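Local structure of halogenase PltM (Pseudomonas fluorescens, 6BZN) at residues A[252-264]-A[274-286]. The protein probably works as a flavin-dependent halogenase that uses FAD to place chloride, bromide or iodide on phenolic substrates. Sequence-based numbering, arbitrary orientation.
Sequences IFEEGWLWVIPFN and CSIGFQFNNAKYR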
# COMPACT_ATOMS: atom_id res chain seq x y z
N ILE A 252 9.91 -15.48 0.76
CA ILE A 252 8.67 -16.14 0.36
C ILE A 252 8.83 -17.65 0.45
O ILE A 252 9.93 -18.19 0.27
CB ILE A 252 8.19 -15.68 -1.04
CG1 ILE A 252 9.26 -15.95 -2.12
CG2 ILE A 252 7.87 -14.19 -1.01
CD1 ILE A 252 8.78 -15.79 -3.55
N PHE A 253 7.73 -18.33 0.76
CA PHE A 253 7.73 -19.77 0.91
C PHE A 253 6.29 -20.22 0.74
O PHE A 253 5.39 -19.39 0.68
CB PHE A 253 8.32 -20.17 2.27
CG PHE A 253 7.88 -19.29 3.40
CD1 PHE A 253 6.69 -19.54 4.06
CD2 PHE A 253 8.63 -18.18 3.77
CE1 PHE A 253 6.26 -18.72 5.09
CE2 PHE A 253 8.20 -17.34 4.78
CZ PHE A 253 7.02 -17.61 5.43
N GLU A 254 6.07 -21.53 0.66
CA GLU A 254 4.76 -22.03 0.21
C GLU A 254 3.54 -21.46 0.95
O GLU A 254 2.55 -21.14 0.32
CB GLU A 254 4.72 -23.57 0.27
CG GLU A 254 3.49 -24.12 -0.45
CD GLU A 254 3.29 -25.60 -0.27
OE1 GLU A 254 2.11 -26.01 -0.34
OE2 GLU A 254 4.29 -26.33 -0.06
N GLU A 255 3.63 -21.33 2.27
CA GLU A 255 2.48 -20.98 3.12
C GLU A 255 2.41 -19.51 3.51
O GLU A 255 1.50 -19.10 4.23
CB GLU A 255 2.44 -21.87 4.38
CG GLU A 255 3.49 -21.61 5.45
CD GLU A 255 4.81 -22.34 5.23
OE1 GLU A 255 5.06 -22.85 4.12
OE2 GLU A 255 5.63 -22.39 6.17
N GLY A 256 3.36 -18.71 3.04
CA GLY A 256 3.44 -17.34 3.51
C GLY A 256 4.68 -16.59 3.12
O GLY A 256 5.44 -17.00 2.24
N TRP A 257 4.88 -15.46 3.79
CA TRP A 257 6.05 -14.65 3.55
C TRP A 257 6.39 -13.77 4.74
O TRP A 257 5.56 -13.56 5.63
CB TRP A 257 5.85 -13.81 2.29
CG TRP A 257 4.90 -12.66 2.38
CD1 TRP A 257 3.53 -12.70 2.37
CD2 TRP A 257 5.26 -11.27 2.43
NE1 TRP A 257 3.02 -11.42 2.43
CE2 TRP A 257 4.06 -10.52 2.46
CE3 TRP A 257 6.48 -10.58 2.47
CZ2 TRP A 257 4.05 -9.12 2.53
CZ3 TRP A 257 6.47 -9.21 2.52
CH2 TRP A 257 5.26 -8.48 2.56
N LEU A 258 7.63 -13.28 4.74
CA LEU A 258 8.14 -12.40 5.78
C LEU A 258 8.86 -11.21 5.13
O LEU A 258 9.64 -11.38 4.17
CB LEU A 258 9.05 -13.18 6.74
CG LEU A 258 9.83 -12.41 7.82
CD1 LEU A 258 10.11 -13.28 9.05
CD2 LEU A 258 11.16 -11.86 7.29
N TRP A 259 8.62 -10.02 5.67
CA TRP A 259 9.30 -8.82 5.20
C TRP A 259 10.43 -8.40 6.13
O TRP A 259 10.32 -8.56 7.34
CB TRP A 259 8.31 -7.67 5.00
CG TRP A 259 7.81 -6.84 6.21
CD1 TRP A 259 8.55 -6.02 7.02
CD2 TRP A 259 6.45 -6.69 6.64
NE1 TRP A 259 7.74 -5.38 7.94
CE2 TRP A 259 6.45 -5.77 7.72
CE3 TRP A 259 5.23 -7.23 6.21
CZ2 TRP A 259 5.27 -5.40 8.39
CZ3 TRP A 259 4.06 -6.87 6.88
CH2 TRP A 259 4.09 -5.96 7.96
N VAL A 260 11.49 -7.86 5.52
CA VAL A 260 12.57 -7.19 6.20
C VAL A 260 12.67 -5.80 5.57
O VAL A 260 13.04 -5.65 4.39
CB VAL A 260 13.90 -7.97 6.07
CG1 VAL A 260 15.01 -7.29 6.86
CG2 VAL A 260 13.72 -9.41 6.55
N ILE A 261 12.29 -4.78 6.35
CA ILE A 261 12.15 -3.42 5.89
C ILE A 261 12.97 -2.54 6.84
O ILE A 261 12.44 -2.06 7.85
CB ILE A 261 10.66 -3.01 5.84
CG1 ILE A 261 9.97 -3.79 4.73
CG2 ILE A 261 10.47 -1.53 5.60
CD1 ILE A 261 8.49 -3.54 4.63
N PRO A 262 14.26 -2.34 6.53
CA PRO A 262 15.10 -1.55 7.44
C PRO A 262 14.81 -0.07 7.42
O PRO A 262 14.53 0.49 6.35
CB PRO A 262 16.52 -1.79 6.92
CG PRO A 262 16.42 -3.05 6.15
CD PRO A 262 15.08 -2.99 5.50
N PHE A 263 14.86 0.56 8.60
CA PHE A 263 14.95 2.02 8.67
C PHE A 263 16.40 2.48 8.90
O PHE A 263 16.65 3.67 8.90
CB PHE A 263 14.05 2.60 9.77
CG PHE A 263 12.61 2.15 9.66
CD1 PHE A 263 11.81 2.60 8.63
CD2 PHE A 263 12.07 1.28 10.60
CE1 PHE A 263 10.49 2.19 8.53
CE2 PHE A 263 10.76 0.86 10.51
CZ PHE A 263 9.96 1.33 9.48
N ASN A 264 17.32 1.53 9.06
CA ASN A 264 18.72 1.82 9.43
C ASN A 264 19.73 1.60 8.28
O ASN A 264 20.90 1.33 8.52
CB ASN A 264 19.12 0.99 10.67
CG ASN A 264 19.20 -0.50 10.40
OD1 ASN A 264 18.48 -1.03 9.56
ND2 ASN A 264 20.07 -1.18 11.13
N CYS A 274 14.32 -1.97 12.37
CA CYS A 274 13.92 -2.66 11.19
C CYS A 274 12.52 -3.23 11.39
O CYS A 274 12.21 -3.88 12.40
CB CYS A 274 14.94 -3.76 10.89
SG CYS A 274 14.62 -4.74 9.41
N SER A 275 11.65 -3.00 10.41
CA SER A 275 10.30 -3.53 10.47
C SER A 275 10.29 -4.97 10.00
O SER A 275 10.92 -5.30 8.98
CB SER A 275 9.36 -2.67 9.64
OG SER A 275 8.04 -3.18 9.70
N ILE A 276 9.58 -5.82 10.74
CA ILE A 276 9.49 -7.24 10.46
C ILE A 276 8.01 -7.63 10.53
O ILE A 276 7.33 -7.35 11.53
CB ILE A 276 10.29 -8.09 11.48
CG1 ILE A 276 11.77 -7.67 11.53
CG2 ILE A 276 10.14 -9.58 11.19
CD1 ILE A 276 12.59 -7.87 10.27
N GLY A 277 7.50 -8.27 9.47
CA GLY A 277 6.13 -8.78 9.46
C GLY A 277 6.11 -10.13 8.80
O GLY A 277 6.74 -10.30 7.76
N PHE A 278 5.42 -11.10 9.37
CA PHE A 278 5.23 -12.38 8.68
C PHE A 278 3.76 -12.73 8.56
O PHE A 278 2.96 -12.48 9.48
CB PHE A 278 6.09 -13.53 9.24
CG PHE A 278 5.82 -13.92 10.67
CD1 PHE A 278 6.40 -13.21 11.73
CD2 PHE A 278 5.07 -15.05 10.96
CE1 PHE A 278 6.18 -13.59 13.04
CE2 PHE A 278 4.85 -15.43 12.28
CZ PHE A 278 5.41 -14.71 13.32
N GLN A 279 3.42 -13.26 7.38
CA GLN A 279 2.05 -13.48 6.97
C GLN A 279 1.86 -14.92 6.57
O GLN A 279 2.74 -15.48 5.90
CB GLN A 279 1.68 -12.62 5.75
CG GLN A 279 1.54 -11.12 6.00
CD GLN A 279 2.80 -10.46 6.54
OE1 GLN A 279 2.80 -9.90 7.63
NE2 GLN A 279 3.88 -10.52 5.77
N PHE A 280 0.73 -15.51 6.95
CA PHE A 280 0.36 -16.84 6.48
C PHE A 280 -0.92 -16.83 5.66
O PHE A 280 -1.88 -16.15 5.99
CB PHE A 280 0.19 -17.81 7.66
CG PHE A 280 1.45 -18.05 8.43
CD1 PHE A 280 2.53 -18.69 7.82
CD2 PHE A 280 1.56 -17.66 9.76
CE1 PHE A 280 3.71 -18.93 8.53
CE2 PHE A 280 2.72 -17.89 10.47
CZ PHE A 280 3.80 -18.52 9.86
N ASN A 281 -0.91 -17.62 4.60
CA ASN A 281 -2.10 -18.06 3.91
C ASN A 281 -2.84 -19.02 4.84
O ASN A 281 -2.40 -20.14 5.07
CB ASN A 281 -1.70 -18.76 2.61
CG ASN A 281 -2.88 -19.24 1.81
OD1 ASN A 281 -4.02 -19.18 2.26
ND2 ASN A 281 -2.62 -19.70 0.60
N ASN A 282 -3.98 -18.57 5.37
CA ASN A 282 -4.74 -19.35 6.37
C ASN A 282 -5.30 -20.66 5.80
O ASN A 282 -5.58 -21.59 6.55
CB ASN A 282 -5.88 -18.52 6.96
CG ASN A 282 -5.41 -17.40 7.89
OD1 ASN A 282 -4.53 -17.60 8.72
ND2 ASN A 282 -6.05 -16.25 7.79
N ALA A 283 -5.44 -20.72 4.48
CA ALA A 283 -5.78 -21.98 3.80
C ALA A 283 -4.68 -23.03 3.88
O ALA A 283 -4.96 -24.21 3.69
CB ALA A 283 -6.14 -21.72 2.34
N LYS A 284 -3.43 -22.62 4.11
CA LYS A 284 -2.30 -23.55 4.19
C LYS A 284 -1.69 -23.71 5.58
O LYS A 284 -1.19 -24.77 5.87
CB LYS A 284 -1.21 -23.14 3.22
CG LYS A 284 -1.60 -23.32 1.77
CD LYS A 284 -0.43 -22.99 0.87
CE LYS A 284 -0.85 -22.98 -0.59
NZ LYS A 284 -0.84 -24.35 -1.13
N TYR A 285 -1.70 -22.67 6.41
CA TYR A 285 -1.20 -22.79 7.77
C TYR A 285 -1.93 -21.80 8.66
O TYR A 285 -1.97 -20.61 8.33
CB TYR A 285 0.31 -22.51 7.86
CG TYR A 285 0.83 -22.51 9.27
CD1 TYR A 285 1.02 -23.72 9.96
CD2 TYR A 285 1.12 -21.33 9.94
CE1 TYR A 285 1.49 -23.74 11.26
CE2 TYR A 285 1.59 -21.33 11.25
CZ TYR A 285 1.77 -22.54 11.90
OH TYR A 285 2.22 -22.55 13.19
N ARG A 286 -2.49 -22.28 9.77
CA ARG A 286 -3.11 -21.41 10.77
C ARG A 286 -2.24 -21.43 12.02
O ARG A 286 -2.03 -22.48 12.61
CB ARG A 286 -4.53 -21.86 11.12
CG ARG A 286 -5.58 -21.39 10.12
CD ARG A 286 -6.99 -21.79 10.52
NE ARG A 286 -7.85 -21.89 9.35
CZ ARG A 286 -8.51 -20.88 8.77
NH1 ARG A 286 -8.44 -19.63 9.24
NH2 ARG A 286 -9.26 -21.12 7.70
O HOH W 1 0.34 -19.43 0.01
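The indole of W259 lies flat across the backbone of G277, and this overlap marks a closely packed part of an antiparallel hairpin formed by strands 256-262 and 274-281. G277 CA stands 3.4 Å from the centroid of the W259 six-membered ring, only 8° off the ring normal, a CH-pi contact over the face. A modelled CB on G277 would clash with W259 CH2, so the close fit depends on glycine. With chi1 at 80°, CG of W259 sits between its own backbone N and carbonyl carbon, which swings the indole over the partner strand. W259 NE1 then donates to S275 OG at 2.8 Å, with the acceptor 10° out of the ring plane; the same hydroxyl also bonds E64. Replacing W259 by an alanine is likely to uncover the G277 backbone and cost S275 OG its indole donor. On the same sheet face Q279 reaches across to W257, whose NE1 bonds D347. W257 and Q279 pair through both backbone bonds: Q279 N donates to W257 O at 2.8 Å. The opposite face is apolar, with L258 CB 3.9 Å from F278 CB and V260 CG1 3.6 Å from C274 SG.

At the type I turn F253-G256 the contact loosens toward solvent. The exposed side chains of E254 and K284 cross at about a right angle, and their salt bridge is long, 3.5 Å from OE1 to NZ. A water bridges E254 O and N281 ND2.

The hairpin runs through the middle of a mixed sheet, flanked by strands 248-253 and 215-223. Helix 291-301 packs on L258 and F278, whereas W259 and I261 approach V62 and A65, residues that bind FAD in another structure of this protein.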